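Local coordinates for protein L-glyceraldehyde 3-phosphate reductase (Clostridium beijerinckii, PDB 6HG6) that binds NADPH in a TIM-barrel fold and probably acts as an aldo-keto reductase that reduces aldehydes, consistent with a part in furfural detoxification, at residues T87-E91 against L92-T96; R113-I116 against L117-D121; S168-N171 against G172-E176. All coordinates share one frame; numbering follows the deposited sequence.

How the interactions relate
Along the chain the three contacts follow in series, none nesting within or crossing another, and each joins residues only a few positions apart. Interaction 1 closes the turn after helix 72-85 and leads into strand 93-98, the third strand of the parallel barrel. Interaction 2 spans the first two and a half turns of helix 113-127, which follows that strand and packs outside the barrel. Interaction 3 starts helix 172-184 just beyond strand 162-168, at the mouth where NADPH binds. Centres of interactions 1 and 2 lie about 21 Å apart, as do those of 2 and 3; interactions 1 and 3 are about 26 Å apart.

Interaction 1 of 3, residues T87-E91 against L92-T96; sequences TYRDE and LLIST
One face of the Arg-89 guanidinium is covered by the terminal methyl of Ile-94, whose CD1 stands 3.8 Å above the plane and offset toward the rim, while Leu-92 O lies in the plane at its edge. The aromatic ring of Tyr-88 has Thr-87 CG2 over the centre of one face and Glu-91 OE2 in plane at its edge. The Arg-89 chain starts out from the turn and then bends at chi2 (-94°), which swings its tip back over the strand. There NH1 forms a salt bridge with Asp-133, NH2 donates to Tyr-131 O, and Asp-133 also accepts from Ile-94 N, so one carboxylate holds both the guanidinium and the strand backbone. In the fold this is the alpha-beta loop of the TIM barrel between helix 72-85 and strand 93-98, ending in a 3-10 segment at 87-91. The turn is closed by Leu-92 N donating to Arg-89 O at 3.0 Å and by Glu-91 N donating to Tyr-88 O at 2.9 Å. Leu-92 is buried, its CG 3.4 Å from Tyr-88 O. Glu-91 OE1 turns to Arg-9 in a salt bridge and to Tyr-10 OH, and Tyr-88 OH bonds Ala-5 N, fastening the N-terminal segment to this turn.

Interaction 2 of 3, residues R113-I116 against L117-D121; sequences RKYI and LASLD. With EDO (1,2-ethanediol), chain J.
Amides of Leu-117 to Leu-120 donate to the carbonyls four residues earlier, from Leu-117 N on Arg-113 O at 2.9 Å to Leu-120 N on Ile-116 O at 3.0 Å, the geometry of a regular alpha-helix. On one flank Leu-117 CD1 sits 3.8 Å above the centre of the Arg-113 guanidinium and also touches the aliphatic stem, 3.7 Å from Arg-113 CG. The arginine reaches that position because its chain runs extended from CG to NE and the last torsion, chi4 79°, turns the flat group over the leucine methyl. Its NH1 is held by Thr-155 of helix 146-158, which Leu-117 touches as well. Helix 113-127 is the connection of a beta-alpha-beta unit between strands 93-98 and 132-137 of the barrel. Its buried side is carried by Ile-116 and Leu-120, which pack on Phe-135 of the second of these strands, and by Tyr-115 and Ser-119, which rest on Ala-98 of the first. Within the helix the Tyr-115 ring comes obliquely against Ser-119 CB, 4.0 Å from Tyr-115 CE1. Trp-103 meets the tyrosine ring edge to face, Tyr-115 OH is bonded to Gly-99 N, and both hydroxyls of the Tyr-115 and Ser-119 pair bond to Asn-64 ND2.

Interaction 3 of 3, residues S168-N171 against G172-E176; sequences SNYN and GETME. With NDP (NADPH dihydro-nicotinamide-adenine-dinucleotide phosphate), chain B.
Asn-171 caps helix 172-184 at its N-cap position, in the loop that follows strand 162-168 of the TIM barrel. Its side-chain carbonyl takes two donors from a single residue: Thr-174 N at 3.0 Å from OD1, the capping bond, and Thr-174 OG1 at 2.7 Å from OD1, the latter in the carbonyl plane on a lone pair. Placing CG between the backbone N and the carbonyl carbon (chi1 59°) folds the amide back over the first turn, where it satisfies an amide of that turn that has no helical acceptor. The backbone carbonyl of Asn-171 meanwhile starts the regular helical pattern, accepting from Met-175 N at 2.9 Å. The other branch of Thr-174, CG2, approaches the Tyr-170 ring obliquely, 3.6 Å from Tyr-170 CE2, with the two side chains crossing at about a right angle. Tyr-170 is buried against Met-150 and Leu-146 of helix 146-158, and its hydroxyl is satisfied by His-137 ND1, while its backbone O accepts from Asn-194 ND2. The end of strand 162-168 and the residue after it reach the cofactor: Ser-168 and Asn-169 belong to the NADPH pocket. Ser-168 OG lies 2.9 Å from O7N of the NADPH carboxamide and also close to Gln-193 O, two acceptors for its single proton, and Asn-169 ND2 donates to His-138 O. One water bridges the cap, accepting from Asn-171 ND2 at 2.9 Å and donating to Thr-174 OG1 at 3.2 Å.

Interaction 1 of 3, residues T87-E91 against L92-T96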
ATOM      1  N   THR A  87      -1.076 -21.804  -5.439  1.00 27.60           N
ATOM      2  CA  THR A  87      -2.081 -22.655  -4.771  1.00 28.00           C
ATOM      3  C   THR A  87      -3.149 -21.771  -4.093  1.00 25.58           C
ATOM      4  O   THR A  87      -4.347 -22.162  -3.976  1.00 25.67           O
ATOM      5  CB  THR A  87      -1.357 -23.470  -3.694  1.00 32.29           C
ATOM      6  OG1 THR A  87      -0.353 -24.229  -4.380  1.00 37.46           O
ATOM      7  CG2 THR A  87      -2.256 -24.370  -2.880  1.00 32.57           C
ATOM      8  N   TYR A  88      -2.723 -20.636  -3.565  1.00 22.02           N
ATOM      9  CA  TYR A  88      -3.551 -19.720  -2.754  1.00 20.85           C
ATOM     10  C   TYR A  88      -3.938 -18.484  -3.533  1.00 18.90           C
ATOM     11  O   TYR A  88      -4.346 -17.492  -2.904  1.00 18.79           O
ATOM     12  CB  TYR A  88      -2.759 -19.328  -1.503  1.00 20.93           C
ATOM     13  CG  TYR A  88      -2.373 -20.516  -0.673  1.00 21.99           C
ATOM     14  CD1 TYR A  88      -3.298 -21.173   0.120  1.00 22.62           C
ATOM     15  CD2 TYR A  88      -1.066 -20.992  -0.658  1.00 22.98           C
ATOM     16  CE1 TYR A  88      -2.942 -22.267   0.898  1.00 24.68           C
ATOM     17  CE2 TYR A  88      -0.696 -22.088   0.111  1.00 24.52           C
ATOM     18  CZ  TYR A  88      -1.629 -22.735   0.890  1.00 25.39           C
ATOM     19  OH  TYR A  88      -1.253 -23.811   1.663  1.00 27.82           O
ATOM     20  N   ARG A  89      -3.797 -18.491  -4.850  1.00 17.98           N
ATOM     21  CA  ARG A  89      -3.976 -17.223  -5.603  1.00 17.43           C
ATOM     22  C   ARG A  89      -5.372 -16.631  -5.380  1.00 17.29           C
ATOM     23  O   ARG A  89      -5.488 -15.375  -5.339  1.00 17.05           O
ATOM     24  CB  ARG A  89      -3.651 -17.391  -7.087  1.00 17.49           C
ATOM     25  CG  ARG A  89      -3.538 -16.079  -7.837  1.00 17.30           C
ATOM     26  CD  ARG A  89      -4.846 -15.716  -8.465  1.00 16.79           C
ATOM     27  NE  ARG A  89      -4.731 -14.389  -9.088  1.00 16.29           N
ATOM     28  CZ  ARG A  89      -4.857 -13.220  -8.458  1.00 15.64           C
ATOM     29  NH1 ARG A  89      -5.057 -13.167  -7.153  1.00 15.58           N
ATOM     30  NH2 ARG A  89      -4.758 -12.087  -9.130  1.00 16.10           N
ATOM     31  N   ASP A  90      -6.395 -17.471  -5.215  1.00 17.79           N
ATOM     32  CA  ASP A  90      -7.767 -16.921  -5.069  1.00 17.63           C
ATOM     33  C   ASP A  90      -7.995 -16.385  -3.643  1.00 18.32           C
ATOM     34  O   ASP A  90      -9.051 -15.859  -3.373  1.00 18.13           O
ATOM     35  CB  ASP A  90      -8.779 -17.952  -5.531  1.00 18.81           C
ATOM     36  CG  ASP A  90      -8.755 -18.164  -7.030  1.00 18.11           C
ATOM     37  OD1 ASP A  90      -8.135 -17.374  -7.745  1.00 18.53           O
ATOM     38  OD2 ASP A  90      -9.371 -19.168  -7.464  1.00 20.27           O
ATOM     39  N   GLU A  91      -7.050 -16.600  -2.743  1.00 18.25           N
ATOM     40  CA  GLU A  91      -7.070 -16.020  -1.396  1.00 18.86           C
ATOM     41  C   GLU A  91      -6.216 -14.760  -1.362  1.00 18.43           C
ATOM     42  O   GLU A  91      -6.110 -14.191  -0.252  1.00 18.36           O
ATOM     43  CB  GLU A  91      -6.566 -17.054  -0.409  1.00 20.34           C
ATOM     44  CG  GLU A  91      -7.592 -18.108  -0.094  1.00 21.50           C
ATOM     45  CD  GLU A  91      -7.031 -19.231   0.750  1.00 23.79           C
ATOM     46  OE1 GLU A  91      -6.701 -18.980   1.912  1.00 23.17           O
ATOM     47  OE2 GLU A  91      -6.890 -20.340   0.193  1.00 26.23           O
ATOM     48  N   LEU A  92      -5.592 -14.359  -2.467  1.00 17.67           N
ATOM     49  CA  LEU A  92      -4.674 -13.198  -2.431  1.00 18.32           C
ATOM     50  C   LEU A  92      -5.236 -12.051  -3.238  1.00 17.25           C
ATOM     51  O   LEU A  92      -5.875 -12.285  -4.239  1.00 16.59           O
ATOM     52  CB  LEU A  92      -3.307 -13.584  -2.988  1.00 18.89           C
ATOM     53  CG  LEU A  92      -2.579 -14.680  -2.237  1.00 21.07           C
ATOM     54  CD1 LEU A  92      -1.278 -15.023  -2.931  1.00 22.16           C
ATOM     55  CD2 LEU A  92      -2.339 -14.300  -0.792  1.00 21.86           C
ATOM     56  N   LEU A  93      -4.962 -10.838  -2.813  1.00 17.17           N
ATOM     57  CA  LEU A  93      -5.173  -9.655  -3.657  1.00 16.87           C
ATOM     58  C   LEU A  93      -3.795  -9.175  -4.070  1.00 15.92           C
ATOM     59  O   LEU A  93      -2.929  -8.865  -3.191  1.00 16.01           O
ATOM     60  CB  LEU A  93      -5.880  -8.495  -2.972  1.00 18.81           C
ATOM     61  CG  LEU A  93      -7.285  -8.738  -2.519  1.00 19.99           C
ATOM     62  CD1 LEU A  93      -7.838  -7.446  -1.917  1.00 20.98           C
ATOM     63  CD2 LEU A  93      -8.146  -9.287  -3.636  1.00 20.33           C
ATOM     64  N   ILE A  94      -3.563  -9.180  -5.366  1.00 14.89           N
ATOM     65  CA  ILE A  94      -2.290  -8.748  -5.945  1.00 15.00           C
ATOM     66  C   ILE A  94      -2.545  -7.486  -6.744  1.00 15.74           C
ATOM     67  O   ILE A  94      -3.467  -7.449  -7.575  1.00 15.70           O
ATOM     68  CB  ILE A  94      -1.702  -9.869  -6.801  1.00 15.57           C
ATOM     69  CG1 ILE A  94      -1.540 -11.155  -5.988  1.00 16.62           C
ATOM     70  CG2 ILE A  94      -0.406  -9.370  -7.416  1.00 15.57           C
ATOM     71  CD1 ILE A  94      -1.312 -12.387  -6.834  1.00 18.06           C
ATOM     72  N   SER A  95      -1.766  -6.462  -6.492  1.00 16.06           N
ATOM     73  CA  SER A  95      -1.889  -5.216  -7.264  1.00 16.90           C
ATOM     74  C   SER A  95      -0.638  -5.009  -8.123  1.00 17.70           C
ATOM     75  O   SER A  95       0.459  -5.509  -7.795  1.00 18.76           O
ATOM     76  CB  SER A  95      -2.068  -4.035  -6.374  1.00 18.36           C
ATOM     77  OG  SER A  95      -0.906  -3.907  -5.542  1.00 21.36           O
ATOM     78  N   THR A  96      -0.792  -4.199  -9.152  1.00 16.43           N
ATOM     79  CA  THR A  96       0.384  -3.559  -9.773  1.00 16.54           C
ATOM     80  C   THR A  96      -0.066  -2.175 -10.258  1.00 15.69           C
ATOM     81  O   THR A  96      -1.246  -1.797 -10.059  1.00 15.84           O
ATOM     82  CB  THR A  96       1.056  -4.418 -10.846  1.00 17.60           C
ATOM     83  OG1 THR A  96       2.334  -3.790 -11.036  1.00 19.60           O
ATOM     84  CG2 THR A  96       0.245  -4.490 -12.120  1.00 17.75           C
TER

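Interaction 2 of 3, residues R113-I116 against L117-D121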
ATOM      1  N   ARG A 113      -2.329   5.945 -22.543  1.00 16.74           N
ATOM      2  CA  ARG A 113      -2.926   4.614 -22.772  1.00 15.82           C
ATOM      3  C   ARG A 113      -1.820   3.655 -23.255  1.00 15.64           C
ATOM      4  O   ARG A 113      -1.752   2.537 -22.764  1.00 15.87           O
ATOM      5  CB  ARG A 113      -4.052   4.749 -23.805  1.00 15.98           C
ATOM      6  CG  ARG A 113      -4.681   3.432 -24.230  1.00 15.73           C
ATOM      7  CD  ARG A 113      -5.738   3.780 -25.252  1.00 16.23           C
ATOM      8  NE  ARG A 113      -6.475   2.600 -25.617  1.00 16.03           N
ATOM      9  CZ  ARG A 113      -7.443   2.047 -24.895  1.00 16.16           C
ATOM     10  NH1 ARG A 113      -7.835   2.620 -23.770  1.00 15.85           N
ATOM     11  NH2 ARG A 113      -8.028   0.937 -25.352  1.00 16.22           N
ATOM     12  N   LYS A 114      -0.940   4.097 -24.155  1.00 16.54           N
ATOM     13  CA  LYS A 114       0.166   3.240 -24.656  1.00 16.63           C
ATOM     14  C   LYS A 114       0.987   2.692 -23.487  1.00 16.05           C
ATOM     15  O   LYS A 114       1.137   1.483 -23.369  1.00 15.60           O
ATOM     16  CB  LYS A 114       1.017   4.034 -25.637  1.00 17.63           C
ATOM     17  CG  LYS A 114       2.406   3.480 -25.876  1.00 17.95           C
ATOM     18  CD  LYS A 114       2.427   2.171 -26.599  1.00 17.56           C
ATOM     19  CE  LYS A 114       3.837   1.874 -27.117  1.00 18.54           C
ATOM     20  NZ  LYS A 114       3.881   0.688 -27.998  1.00 19.11           N
ATOM     21  N   TYR A 115       1.476   3.559 -22.600  1.00 16.44           N
ATOM     22  CA  TYR A 115       2.329   3.110 -21.483  1.00 16.03           C
ATOM     23  C   TYR A 115       1.527   2.219 -20.544  1.00 15.15           C
ATOM     24  O   TYR A 115       2.002   1.163 -20.122  1.00 14.93           O
ATOM     25  CB  TYR A 115       2.935   4.329 -20.798  1.00 16.98           C
ATOM     26  CG  TYR A 115       3.547   4.017 -19.465  1.00 16.89           C
ATOM     27  CD1 TYR A 115       4.425   2.967 -19.293  1.00 17.16           C
ATOM     28  CD2 TYR A 115       3.248   4.808 -18.368  1.00 17.45           C
ATOM     29  CE1 TYR A 115       4.985   2.706 -18.049  1.00 17.71           C
ATOM     30  CE2 TYR A 115       3.814   4.570 -17.132  1.00 17.75           C
ATOM     31  CZ  TYR A 115       4.685   3.509 -16.973  1.00 18.05           C
ATOM     32  OH  TYR A 115       5.188   3.243 -15.722  1.00 19.62           O
ATOM     33  N   ILE A 116       0.349   2.687 -20.142  1.00 15.15           N
ATOM     34  CA  ILE A 116      -0.430   1.992 -19.095  1.00 14.91           C
ATOM     35  C   ILE A 116      -0.722   0.577 -19.581  1.00 14.36           C
ATOM     36  O   ILE A 116      -0.479  -0.374 -18.849  1.00 14.60           O
ATOM     37  CB  ILE A 116      -1.667   2.811 -18.695  1.00 15.23           C
ATOM     38  CG1 ILE A 116      -1.264   4.086 -17.960  1.00 16.12           C
ATOM     39  CG2 ILE A 116      -2.629   1.932 -17.939  1.00 14.72           C
ATOM     40  CD1 ILE A 116      -2.438   5.027 -17.699  1.00 16.72           C
ATOM     41  N   LEU A 117      -1.241   0.412 -20.799  1.00 14.74           N
ATOM     42  CA  LEU A 117      -1.620  -0.929 -21.258  1.00 14.57           C
ATOM     43  C   LEU A 117      -0.390  -1.765 -21.587  1.00 14.51           C
ATOM     44  O   LEU A 117      -0.436  -2.954 -21.303  1.00 15.36           O
ATOM     45  CB  LEU A 117      -2.616  -0.812 -22.408  1.00 15.00           C
ATOM     46  CG  LEU A 117      -3.948  -0.144 -22.040  1.00 15.65           C
ATOM     47  CD1 LEU A 117      -4.835  -0.109 -23.271  1.00 16.03           C
ATOM     48  CD2 LEU A 117      -4.605  -0.922 -20.945  1.00 16.24           C
ATOM     49  N   ALA A 118       0.620  -1.228 -22.245  1.00 15.15           N
ATOM     50  CA  ALA A 118       1.865  -1.991 -22.511  1.00 15.70           C
ATOM     51  C   ALA A 118       2.475  -2.446 -21.187  1.00 15.36           C
ATOM     52  O   ALA A 118       2.913  -3.593 -21.079  1.00 14.90           O
ATOM     53  CB  ALA A 118       2.842  -1.177 -23.333  1.00 16.35           C
ATOM     54  N   SER A 119       2.484  -1.589 -20.183  1.00 15.42           N
ATOM     55  CA  SER A 119       3.051  -1.928 -18.862  1.00 15.15           C
ATOM     56  C   SER A 119       2.260  -3.048 -18.208  1.00 14.90           C
ATOM     57  O   SER A 119       2.848  -3.984 -17.690  1.00 14.67           O
ATOM     58  CB  SER A 119       3.062  -0.745 -17.950  1.00 15.61           C
ATOM     59  OG  SER A 119       3.719  -1.156 -16.759  1.00 15.92           O
ATOM     60  N   LEU A 120       0.936  -2.989 -18.237  1.00 15.30           N
ATOM     61  CA  LEU A 120       0.130  -4.058 -17.618  1.00 15.70           C
ATOM     62  C   LEU A 120       0.464  -5.401 -18.248  1.00 14.97           C
ATOM     63  O   LEU A 120       0.569  -6.344 -17.544  1.00 14.68           O
ATOM     64  CB  LEU A 120      -1.352  -3.756 -17.748  1.00 16.74           C
ATOM     65  CG  LEU A 120      -2.277  -4.821 -17.179  1.00 17.82           C
ATOM     66  CD1 LEU A 120      -2.067  -5.089 -15.713  1.00 18.55           C
ATOM     67  CD2 LEU A 120      -3.710  -4.420 -17.473  1.00 20.47           C
ATOM     68  N   ASP A 121       0.593  -5.482 -19.557  1.00 15.14           N
ATOM     69  CA  ASP A 121       0.948  -6.751 -20.202  1.00 15.92           C
ATOM     70  C   ASP A 121       2.305  -7.241 -19.687  1.00 15.83           C
ATOM     71  O   ASP A 121       2.475  -8.471 -19.451  1.00 15.54           O
ATOM     72  CB  ASP A 121       0.948  -6.574 -21.715  1.00 17.30           C
ATOM     73  CG  ASP A 121      -0.415  -6.509 -22.364  1.00 20.43           C
ATOM     74  OD1 ASP A 121      -1.404  -6.777 -21.635  1.00 20.17           O
ATOM     75  OD2 ASP A 121      -0.478  -6.164 -23.615  1.00 22.16           O
TER
HETATM   76  C1  EDO J 409      -2.687  -4.755 -24.608  1.00 41.59           C
HETATM   77  O1  EDO J 409      -2.788  -6.156 -24.828  1.00 39.80           O
HETATM   78  C2  EDO J 409      -3.885  -4.011 -25.012  1.00 46.58           C
HETATM   79  O2  EDO J 409      -3.925  -3.728 -26.405  1.00 52.65           O

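Interaction 3 of 3, residues S168-N171 against G172-E176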
ATOM      1  N   SER A 168      -3.359   6.193  -7.375  1.00 18.20           N
ATOM      2  CA  SER A 168      -2.354   6.418  -6.318  1.00 18.41           C
ATOM      3  C   SER A 168      -1.809   7.826  -6.404  1.00 18.84           C
ATOM      4  O   SER A 168      -1.602   8.339  -7.503  1.00 18.57           O
ATOM      5  CB  SER A 168      -1.265   5.356  -6.386  1.00 18.24           C
ATOM      6  OG  SER A 168      -0.350   5.497  -5.329  1.00 19.77           O
ATOM      7  N   ASN A 169      -1.570   8.439  -5.240  1.00 19.20           N
ATOM      8  CA  ASN A 169      -0.951   9.768  -5.172  1.00 20.63           C
ATOM      9  C   ASN A 169      -1.882  10.849  -5.741  1.00 21.21           C
ATOM     10  O   ASN A 169      -1.374  11.971  -6.044  1.00 22.77           O
ATOM     11  CB  ASN A 169       0.419   9.750  -5.850  1.00 20.79           C
ATOM     12  CG  ASN A 169       1.366   8.796  -5.151  1.00 21.17           C
ATOM     13  OD1 ASN A 169       1.634   8.966  -3.954  1.00 23.08           O
ATOM     14  ND2 ASN A 169       1.904   7.831  -5.879  1.00 19.47           N
ATOM     15  N   TYR A 170      -3.187  10.596  -5.857  1.00 20.38           N
ATOM     16  CA  TYR A 170      -4.124  11.638  -6.324  1.00 21.23           C
ATOM     17  C   TYR A 170      -4.485  12.563  -5.167  1.00 22.57           C
ATOM     18  O   TYR A 170      -4.453  12.136  -4.001  1.00 22.10           O
ATOM     19  CB  TYR A 170      -5.369  11.012  -6.946  1.00 20.58           C
ATOM     20  CG  TYR A 170      -5.191  10.680  -8.400  1.00 20.07           C
ATOM     21  CD1 TYR A 170      -4.175   9.861  -8.831  1.00 19.34           C
ATOM     22  CD2 TYR A 170      -6.059  11.195  -9.341  1.00 20.24           C
ATOM     23  CE1 TYR A 170      -4.081   9.476 -10.163  1.00 18.50           C
ATOM     24  CE2 TYR A 170      -5.914  10.915 -10.685  1.00 20.19           C
ATOM     25  CZ  TYR A 170      -4.922  10.053 -11.110  1.00 19.25           C
ATOM     26  OH  TYR A 170      -4.851   9.760 -12.457  1.00 18.94           O
ATOM     27  N   ASN A 171      -4.768  13.830  -5.490  1.00 24.11           N
ATOM     28  CA  ASN A 171      -5.365  14.760  -4.505  1.00 25.82           C
ATOM     29  C   ASN A 171      -6.901  14.576  -4.518  1.00 26.01           C
ATOM     30  O   ASN A 171      -7.427  13.819  -5.345  1.00 25.14           O
ATOM     31  CB  ASN A 171      -4.885  16.201  -4.695  1.00 27.60           C
ATOM     32  CG  ASN A 171      -5.200  16.781  -6.062  1.00 27.77           C
ATOM     33  OD1 ASN A 171      -6.031  16.252  -6.790  1.00 27.64           O
ATOM     34  ND2 ASN A 171      -4.600  17.913  -6.393  1.00 28.53           N
ATOM     35  N   GLY A 172      -7.617  15.254  -3.633  1.00 27.41           N
ATOM     36  CA  GLY A 172      -9.079  15.116  -3.520  1.00 28.25           C
ATOM     37  C   GLY A 172      -9.799  15.590  -4.764  1.00 29.10           C
ATOM     38  O   GLY A 172     -10.672  14.866  -5.247  1.00 28.38           O
ATOM     39  N   GLU A 173      -9.432  16.749  -5.302  1.00 31.12           N
ATOM     40  CA  GLU A 173     -10.130  17.304  -6.484  1.00 33.11           C
ATOM     41  C   GLU A 173      -9.993  16.339  -7.667  1.00 30.93           C
ATOM     42  O   GLU A 173     -11.010  16.006  -8.317  1.00 30.35           O
ATOM     43  CB  GLU A 173      -9.580  18.685  -6.800  1.00 37.75           C
ATOM     44  CG  GLU A 173     -10.213  19.289  -8.039  1.00 41.86           C
ATOM     45  CD  GLU A 173      -9.942  20.775  -8.220  1.00 46.06           C
ATOM     46  OE1 GLU A 173     -10.186  21.278  -9.354  1.00 50.04           O
ATOM     47  OE2 GLU A 173      -9.514  21.430  -7.220  1.00 49.20           O
ATOM     48  N   THR A 174      -8.792  15.847  -7.912  1.00 28.22           N
ATOM     49  CA  THR A 174      -8.544  14.968  -9.069  1.00 26.24           C
ATOM     50  C   THR A 174      -9.152  13.580  -8.827  1.00 25.06           C
ATOM     51  O   THR A 174      -9.621  12.965  -9.823  1.00 23.42           O
ATOM     52  CB  THR A 174      -7.068  14.948  -9.469  1.00 26.05           C
ATOM     53  OG1 THR A 174      -6.560  16.281  -9.458  1.00 27.76           O
ATOM     54  CG2 THR A 174      -6.921  14.345 -10.845  1.00 25.26           C
ATOM     55  N   MET A 175      -9.138  13.090  -7.596  1.00 24.20           N
ATOM     56  CA  MET A 175      -9.803  11.819  -7.255  1.00 24.33           C
ATOM     57  C   MET A 175     -11.282  11.926  -7.630  1.00 25.08           C
ATOM     58  O   MET A 175     -11.816  10.897  -8.100  1.00 24.03           O
ATOM     59  CB  MET A 175      -9.715  11.466  -5.771  1.00 24.62           C
ATOM     60  CG  MET A 175     -10.119  10.045  -5.481  1.00 24.23           C
ATOM     61  SD  MET A 175     -11.214   9.917  -4.036  1.00 26.39           S
ATOM     62  CE  MET A 175     -12.775  10.515  -4.681  1.00 28.28           C
ATOM     63  N   GLU A 176     -11.940  13.045  -7.304  1.00 27.34           N
ATOM     64  CA  GLU A 176     -13.376  13.274  -7.616  1.00 29.23           C
ATOM     65  C   GLU A 176     -13.592  13.162  -9.130  1.00 28.73           C
ATOM     66  O   GLU A 176     -14.559  12.523  -9.560  1.00 27.34           O
ATOM     67  CB  GLU A 176     -13.846  14.633  -7.127  1.00 32.46           C
ATOM     68  CG  GLU A 176     -14.086  14.632  -5.624  1.00 34.43           C
ATOM     69  CD  GLU A 176     -14.394  15.987  -4.998  1.00 38.14           C
ATOM     70  OE1 GLU A 176     -14.588  16.005  -3.797  1.00 42.00           O
ATOM     71  OE2 GLU A 176     -14.398  17.022  -5.708  1.00 41.64           O
TER
HETATM   72  PA  NDP B 401       7.041   1.461   5.983  0.70 32.74           P
HETATM   73  O1A NDP B 401       6.889   2.927   6.218  0.70 23.24           O
HETATM   74  O2A NDP B 401       6.212   0.410   6.649  0.70 27.82           O
HETATM   75  O5B NDP B 401       8.593   1.054   6.096  0.70 30.48           O
HETATM   76  C5B NDP B 401       8.979  -0.336   5.923  0.70 32.03           C
HETATM   77  C4B NDP B 401      10.372  -0.538   6.459  0.70 32.06           C
HETATM   78  O4B NDP B 401      10.390  -0.101   7.843  0.70 32.09           O
HETATM   79  C3B NDP B 401      10.902  -1.978   6.486  0.70 33.54           C
HETATM   80  O3B NDP B 401      11.551  -2.369   5.279  0.70 31.87           O
HETATM   81  C2B NDP B 401      11.883  -1.909   7.649  0.70 34.23           C
HETATM   82  O2B NDP B 401      13.069  -1.288   7.161  0.70 38.68           O
HETATM   83  C1B NDP B 401      11.166  -0.979   8.622  0.70 33.78           C
HETATM   84  N9A NDP B 401      10.261  -1.625   9.565  0.70 34.83           N
HETATM   85  C8A NDP B 401       9.088  -2.280   9.284  0.70 35.78           C
HETATM   86  N7A NDP B 401       8.460  -2.708  10.351  0.70 35.30           N
HETATM   87  C5A NDP B 401       9.268  -2.309  11.406  0.70 34.90           C
HETATM   88  C6A NDP B 401       9.149  -2.461  12.802  0.70 36.26           C
HETATM   89  N6A NDP B 401       8.130  -3.081  13.391  0.70 36.27           N
HETATM   90  N1A NDP B 401      10.131  -1.933  13.578  0.70 38.21           N
HETATM   91  C2A NDP B 401      11.154  -1.309  12.976  0.70 38.31           C
HETATM   92  N3A NDP B 401      11.365  -1.100  11.678  0.70 37.78           N
HETATM   93  C4A NDP B 401      10.375  -1.628  10.936  0.70 37.21           C
HETATM   94  O3  NDP B 401       6.747   1.195   4.415  0.70 32.63           O
HETATM   95  PN  NDP B 401       7.515   1.496   3.043  0.70 33.41           P
HETATM   96  O1N NDP B 401       8.490   0.386   2.833  0.70 33.60           O
HETATM   97  O2N NDP B 401       7.975   2.917   2.973  0.70 35.28           O
HETATM   98  O5D NDP B 401       6.296   1.323   2.002  0.70 32.55           O
HETATM   99  C5D NDP B 401       5.430   0.169   2.165  0.70 29.31           C
HETATM  100  C4D NDP B 401       4.797  -0.165   0.835  0.70 23.55           C
HETATM  101  O4D NDP B 401       4.008   0.953   0.391  0.70 27.34           O
HETATM  102  C3D NDP B 401       5.748  -0.401  -0.335  0.70 25.75           C
HETATM  103  O3D NDP B 401       6.320  -1.700  -0.262  0.70 26.41           O
HETATM  104  C2D NDP B 401       4.780  -0.203  -1.508  0.70 25.29           C
HETATM  105  O2D NDP B 401       4.006  -1.358  -1.700  0.70 21.22           O
HETATM  106  C1D NDP B 401       3.915   0.956  -1.025  0.70 27.84           C
HETATM  107  N1N NDP B 401       4.386   2.267  -1.541  0.70 28.84           N
HETATM  108  C2N NDP B 401       3.635   2.942  -2.472  0.70 30.28           C
HETATM  109  C3N NDP B 401       4.125   4.000  -3.186  0.70 30.20           C
HETATM  110  C7N NDP B 401       3.236   4.679  -4.194  0.70 30.62           C
HETATM  111  O7N NDP B 401       2.110   4.219  -4.464  0.70 25.81           O
HETATM  112  N7N NDP B 401       3.726   5.765  -4.792  0.70 24.74           N
HETATM  113  C4N NDP B 401       5.542   4.424  -2.908  0.70 32.33           C
HETATM  114  C5N NDP B 401       6.182   3.764  -1.751  0.70 31.83           C
HETATM  115  C6N NDP B 401       5.576   2.805  -1.087  0.70 29.55           C
HETATM  116  P2B NDP B 401      14.468  -1.736   7.833  0.70 39.52           P
HETATM  117  O1X NDP B 401      14.443  -3.151   8.375  0.70 39.29           O
HETATM  118  O2X NDP B 401      15.481  -1.579   6.710  0.70 41.67           O
HETATM  119  O3X NDP B 401      14.640  -0.696   8.930  0.70 44.74           O
HETATM  120  O   HOH W   1      -5.601  19.293  -8.736  1.00 45.81           O